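Local coordinates for iron-regulated outer membrane protein (Neisseria meningitidis, PDB 4B7O), which transports iron across the outer membrane as a TonB-dependent transporter, and may act in siderophore uptake and as a receptor, at residues T532-G543 with G555-L566. Sequence-based numbering, arbitrary orientation.
Sequences TKAERARNTEIG and GSYFWQTIKDAL
Trp559 turns the edge of its six-membered ring to Thr540, whose carbonyl O lies in the ring plane, 3.2 Å from Trp559 CE3. With CG beside the backbone N (chi1 -65°), the indole also brings CZ3 to 4.2 Å from CG1 of Ile542, while CD1 of Tyr557 stands over one ring face. Eight backbone hydrogen bonds tie the strands in an antiparallel ladder, two for each of the pairs Arg536-Lys563, Arg538-Thr561, Thr540-Trp559 and Ile542-Tyr557; the axes run at 163° and approach to 4.5 Å. The face carrying Ala537, Asn539 and Glu541 is more buried. There CB of Ala537 packs on CG1 of Ile562 at 3.7 Å, and the Asn539 side chain crosses that of Gln560 at a slant, OD1 3.3 Å from Gln560 CG. Within its strand, Asn539 ND2 donates to the anti lone pair of Glu541 OE2 at 2.7 Å, the acceptor lying in the amide plane. Salt bridges from Glu541 to Lys66 and Arg110 add two further grips on this carboxylate, probably stabilising its negative charge. Glu535, extended beyond CG (chi2 172°), reaches past the corner at Asp564 and accepts Leu566 N on the anti side of OE2 at 2.9 Å; its OE1 pairs with Arg512. Strand 498-509 continues the sheet beyond 535-543, and 578-600 beyond 555-563. This beta hairpin, part of an up-and-down antiparallel meander, with Lys66 and Arg110 reaching its buried face from the N-terminal part of the chain, is characteristic of the plug-filled transmembrane beta-barrel of TonB-dependent transporters.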
loop_
_atom_site.group_PDB
_atom_site.type_symbol
_atom_site.label_atom_id
_atom_site.label_comp_id
_atom_site.label_asym_id
_atom_site.label_seq_id
_atom_site.Cartn_x
_atom_site.Cartn_y
_atom_site.Cartn_z
ATOM N N THR A 532 21.826 4.712 -15.819
ATOM C CA THR A 532 20.407 4.966 -15.606
ATOM C C THR A 532 20.172 5.405 -14.155
ATOM O O THR A 532 20.668 4.783 -13.227
ATOM C CB THR A 532 19.437 3.815 -15.994
ATOM O OG1 THR A 532 19.017 3.096 -14.828
ATOM C CG2 THR A 532 20.005 2.898 -17.004
ATOM N N LYS A 533 19.419 6.489 -13.995
ATOM C CA LYS A 533 19.262 7.192 -12.715
ATOM C C LYS A 533 17.940 6.809 -12.027
ATOM O O LYS A 533 17.035 6.213 -12.660
ATOM C CB LYS A 533 19.216 8.720 -12.953
ATOM C CG LYS A 533 20.093 9.289 -14.085
ATOM C CD LYS A 533 21.278 10.062 -13.520
ATOM C CE LYS A 533 22.578 9.675 -14.224
ATOM N NZ LYS A 533 22.497 9.727 -15.727
ATOM N N ALA A 534 17.840 7.213 -10.762
ATOM C CA ALA A 534 16.568 7.254 -9.990
ATOM C C ALA A 534 15.539 8.229 -10.538
ATOM O O ALA A 534 15.884 9.280 -11.046
ATOM C CB ALA A 534 16.816 7.565 -8.526
ATOM N N GLU A 535 14.269 7.843 -10.444
ATOM C CA GLU A 535 13.123 8.682 -10.755
ATOM C C GLU A 535 13.118 9.816 -9.778
ATOM O O GLU A 535 13.217 9.589 -8.559
ATOM C CB GLU A 535 11.849 7.892 -10.533
ATOM C CG GLU A 535 11.430 7.084 -11.731
ATOM C CD GLU A 535 10.263 6.147 -11.427
ATOM O OE1 GLU A 535 9.941 5.967 -10.211
ATOM O OE2 GLU A 535 9.648 5.628 -12.400
ATOM N N ARG A 536 12.938 11.023 -10.281
ATOM C CA ARG A 536 13.029 12.219 -9.389
ATOM C C ARG A 536 11.746 13.042 -9.375
ATOM O O ARG A 536 11.278 13.524 -10.410
ATOM C CB ARG A 536 14.268 13.072 -9.706
ATOM C CG ARG A 536 14.621 14.019 -8.576
ATOM C CD ARG A 536 16.094 14.270 -8.513
ATOM N NE ARG A 536 16.460 15.206 -7.446
ATOM C CZ ARG A 536 16.523 16.526 -7.624
ATOM N NH1 ARG A 536 16.210 17.050 -8.825
ATOM N NH2 ARG A 536 16.892 17.308 -6.601
ATOM N N ALA A 537 11.117 13.108 -8.218
ATOM C CA ALA A 537 9.822 13.771 -8.150
ATOM C C ALA A 537 10.041 15.168 -7.584
ATOM O O ALA A 537 10.861 15.358 -6.653
ATOM C CB ALA A 537 8.872 12.993 -7.235
ATOM N N ARG A 538 9.308 16.126 -8.138
ATOM C CA ARG A 538 9.154 17.409 -7.458
ATOM C C ARG A 538 7.680 17.607 -7.148
ATOM O O ARG A 538 6.894 17.665 -8.056
ATOM C CB ARG A 538 9.680 18.552 -8.337
ATOM C CG ARG A 538 9.866 19.861 -7.582
ATOM C CD ARG A 538 10.293 21.008 -8.512
ATOM N NE ARG A 538 9.435 21.231 -9.691
ATOM C CZ ARG A 538 9.413 22.383 -10.382
ATOM N NH1 ARG A 538 10.164 23.412 -9.984
ATOM N NH2 ARG A 538 8.644 22.537 -11.467
ATOM N N ASN A 539 7.323 17.686 -5.873
ATOM C CA ASN A 539 5.936 17.784 -5.482
ATOM C C ASN A 539 5.636 19.126 -4.817
ATOM O O ASN A 539 6.190 19.464 -3.799
ATOM C CB ASN A 539 5.556 16.606 -4.542
ATOM C CG ASN A 539 4.061 16.492 -4.282
ATOM O OD1 ASN A 539 3.311 16.096 -5.142
ATOM N ND2 ASN A 539 3.626 16.833 -3.069
ATOM N N THR A 540 4.708 19.884 -5.381
ATOM C CA THR A 540 4.288 21.087 -4.694
ATOM C C THR A 540 2.825 21.096 -4.388
ATOM O O THR A 540 1.995 20.757 -5.225
ATOM C CB THR A 540 4.810 22.361 -5.380
ATOM O OG1 THR A 540 3.815 23.395 -5.348
ATOM C CG2 THR A 540 5.203 22.098 -6.736
ATOM N N GLU A 541 2.493 21.402 -3.155
ATOM C CA GLU A 541 1.066 21.511 -2.813
ATOM C C GLU A 541 0.590 22.586 -1.856
ATOM O O GLU A 541 1.325 22.985 -0.966
ATOM C CB GLU A 541 0.463 20.170 -2.379
ATOM C CG GLU A 541 1.210 19.275 -1.424
ATOM C CD GLU A 541 0.555 17.867 -1.430
ATOM O OE1 GLU A 541 -0.648 17.725 -1.043
ATOM O OE2 GLU A 541 1.248 16.899 -1.825
ATOM N N ILE A 542 -0.655 23.022 -2.004
ATOM C CA ILE A 542 -1.205 23.921 -0.993
ATOM C C ILE A 542 -2.317 23.202 -0.237
ATOM O O ILE A 542 -2.939 22.299 -0.777
ATOM C CB ILE A 542 -1.616 25.252 -1.629
ATOM C CG1 ILE A 542 -2.458 24.990 -2.860
ATOM C CG2 ILE A 542 -0.354 26.018 -2.147
ATOM C CD1 ILE A 542 -3.128 26.262 -3.305
ATOM N N GLY A 543 -2.563 23.553 1.022
ATOM C CA GLY A 543 -3.707 22.940 1.697
ATOM C C GLY A 543 -4.225 23.857 2.755
ATOM O O GLY A 543 -3.657 24.887 2.956
ATOM N N GLY A 555 -8.682 20.671 2.504
ATOM C CA GLY A 555 -8.509 20.611 1.087
ATOM C C GLY A 555 -7.027 20.639 0.735
ATOM O O GLY A 555 -6.202 20.993 1.558
ATOM N N SER A 556 -6.710 20.260 -0.494
ATOM C CA SER A 556 -5.375 20.227 -0.967
ATOM C C SER A 556 -5.458 20.442 -2.431
ATOM O O SER A 556 -6.461 20.114 -3.026
ATOM C CB SER A 556 -4.744 18.843 -0.762
ATOM O OG SER A 556 -4.167 18.685 0.537
ATOM N N TYR A 557 -4.390 20.980 -3.018
ATOM C CA TYR A 557 -4.180 20.960 -4.445
ATOM C C TYR A 557 -2.726 20.630 -4.687
ATOM O O TYR A 557 -1.874 21.187 -4.041
ATOM C CB TYR A 557 -4.510 22.286 -5.083
ATOM C CG TYR A 557 -4.837 22.092 -6.513
ATOM C CD1 TYR A 557 -3.836 21.852 -7.457
ATOM C CD2 TYR A 557 -6.160 22.041 -6.920
ATOM C CE1 TYR A 557 -4.154 21.642 -8.805
ATOM C CE2 TYR A 557 -6.500 21.829 -8.228
ATOM C CZ TYR A 557 -5.503 21.645 -9.163
ATOM O OH TYR A 557 -5.874 21.414 -10.437
ATOM N N PHE A 558 -2.435 19.695 -5.580
ATOM C CA PHE A 558 -1.052 19.246 -5.686
ATOM C C PHE A 558 -0.600 19.249 -7.120
ATOM O O PHE A 558 -1.402 19.118 -8.011
ATOM C CB PHE A 558 -0.865 17.838 -5.100
ATOM C CG PHE A 558 -1.733 16.825 -5.753
ATOM C CD1 PHE A 558 -1.311 16.206 -6.928
ATOM C CD2 PHE A 558 -3.003 16.559 -5.236
ATOM C CE1 PHE A 558 -2.116 15.270 -7.567
ATOM C CE2 PHE A 558 -3.825 15.641 -5.869
ATOM C CZ PHE A 558 -3.382 15.002 -7.035
ATOM N N TRP A 559 0.686 19.444 -7.331
ATOM C CA TRP A 559 1.219 19.330 -8.680
ATOM C C TRP A 559 2.461 18.538 -8.601
ATOM O O TRP A 559 3.308 18.768 -7.704
ATOM C CB TRP A 559 1.619 20.653 -9.182
ATOM C CG TRP A 559 0.507 21.632 -9.363
ATOM C CD1 TRP A 559 -0.161 21.912 -10.524
ATOM C CD2 TRP A 559 -0.049 22.536 -8.354
ATOM N NE1 TRP A 559 -1.070 22.893 -10.329
ATOM C CE2 TRP A 559 -1.040 23.332 -9.046
ATOM C CE3 TRP A 559 0.188 22.759 -6.997
ATOM C CZ2 TRP A 559 -1.769 24.325 -8.406
ATOM C CZ3 TRP A 559 -0.541 23.753 -6.342
ATOM C CH2 TRP A 559 -1.523 24.506 -7.034
ATOM N N GLN A 560 2.623 17.600 -9.518
ATOM C CA GLN A 560 3.792 16.798 -9.400
ATOM C C GLN A 560 4.387 16.501 -10.707
ATOM O O GLN A 560 3.697 16.248 -11.671
ATOM C CB GLN A 560 3.507 15.544 -8.629
ATOM C CG GLN A 560 4.751 15.058 -7.867
ATOM C CD GLN A 560 4.630 13.594 -7.691
ATOM O OE1 GLN A 560 5.045 13.026 -6.685
ATOM N NE2 GLN A 560 3.964 12.958 -8.674
ATOM N N THR A 561 5.700 16.604 -10.737
ATOM C CA THR A 561 6.490 16.208 -11.881
ATOM C C THR A 561 7.469 15.107 -11.471
ATOM O O THR A 561 8.184 15.214 -10.446
ATOM C CB THR A 561 7.299 17.402 -12.414
ATOM O OG1 THR A 561 6.408 18.481 -12.557
ATOM C CG2 THR A 561 7.891 17.098 -13.830
ATOM N N ILE A 562 7.509 14.059 -12.272
ATOM C CA ILE A 562 8.523 13.022 -12.047
ATOM C C ILE A 562 9.369 12.903 -13.299
ATOM O O ILE A 562 8.871 12.603 -14.410
ATOM C CB ILE A 562 7.919 11.695 -11.602
ATOM C CG1 ILE A 562 7.130 11.919 -10.324
ATOM C CG2 ILE A 562 9.010 10.733 -11.170
ATOM C CD1 ILE A 562 6.166 10.788 -9.975
ATOM N N LYS A 563 10.636 13.213 -13.129
ATOM C CA LYS A 563 11.611 13.072 -14.223
ATOM C C LYS A 563 12.305 11.706 -14.161
ATOM O O LYS A 563 12.490 11.112 -13.076
ATOM C CB LYS A 563 12.680 14.171 -14.166
ATOM C CG LYS A 563 12.114 15.578 -14.139
ATOM C CD LYS A 563 12.745 16.460 -15.221
ATOM C CE LYS A 563 12.321 17.917 -15.059
ATOM N NZ LYS A 563 12.957 18.516 -13.829
ATOM N N ASP A 564 12.697 11.238 -15.335
ATOM C CA ASP A 564 13.371 9.981 -15.487
ATOM C C ASP A 564 12.551 8.769 -15.035
ATOM O O ASP A 564 13.065 7.894 -14.376
ATOM C CB ASP A 564 14.690 10.038 -14.743
ATOM C CG ASP A 564 15.719 10.939 -15.431
ATOM O OD1 ASP A 564 15.622 11.149 -16.683
ATOM O OD2 ASP A 564 16.627 11.415 -14.691
ATOM N N ALA A 565 11.275 8.734 -15.379
ATOM C CA ALA A 565 10.431 7.583 -15.022
ATOM C C ALA A 565 10.965 6.330 -15.686
ATOM O O ALA A 565 11.431 6.387 -16.831
ATOM C CB ALA A 565 9.013 7.834 -15.486
ATOM N N LEU A 566 10.871 5.200 -14.997
ATOM C CA LEU A 566 11.222 3.902 -15.606
ATOM C C LEU A 566 10.032 2.987 -15.711
ATOM O O LEU A 566 9.223 2.838 -14.774
ATOM C CB LEU A 566 12.317 3.174 -14.844
ATOM C CG LEU A 566 13.523 3.962 -14.359
ATOM C CD1 LEU A 566 13.275 4.358 -12.937
ATOM C CD2 LEU A 566 14.730 3.070 -14.380
#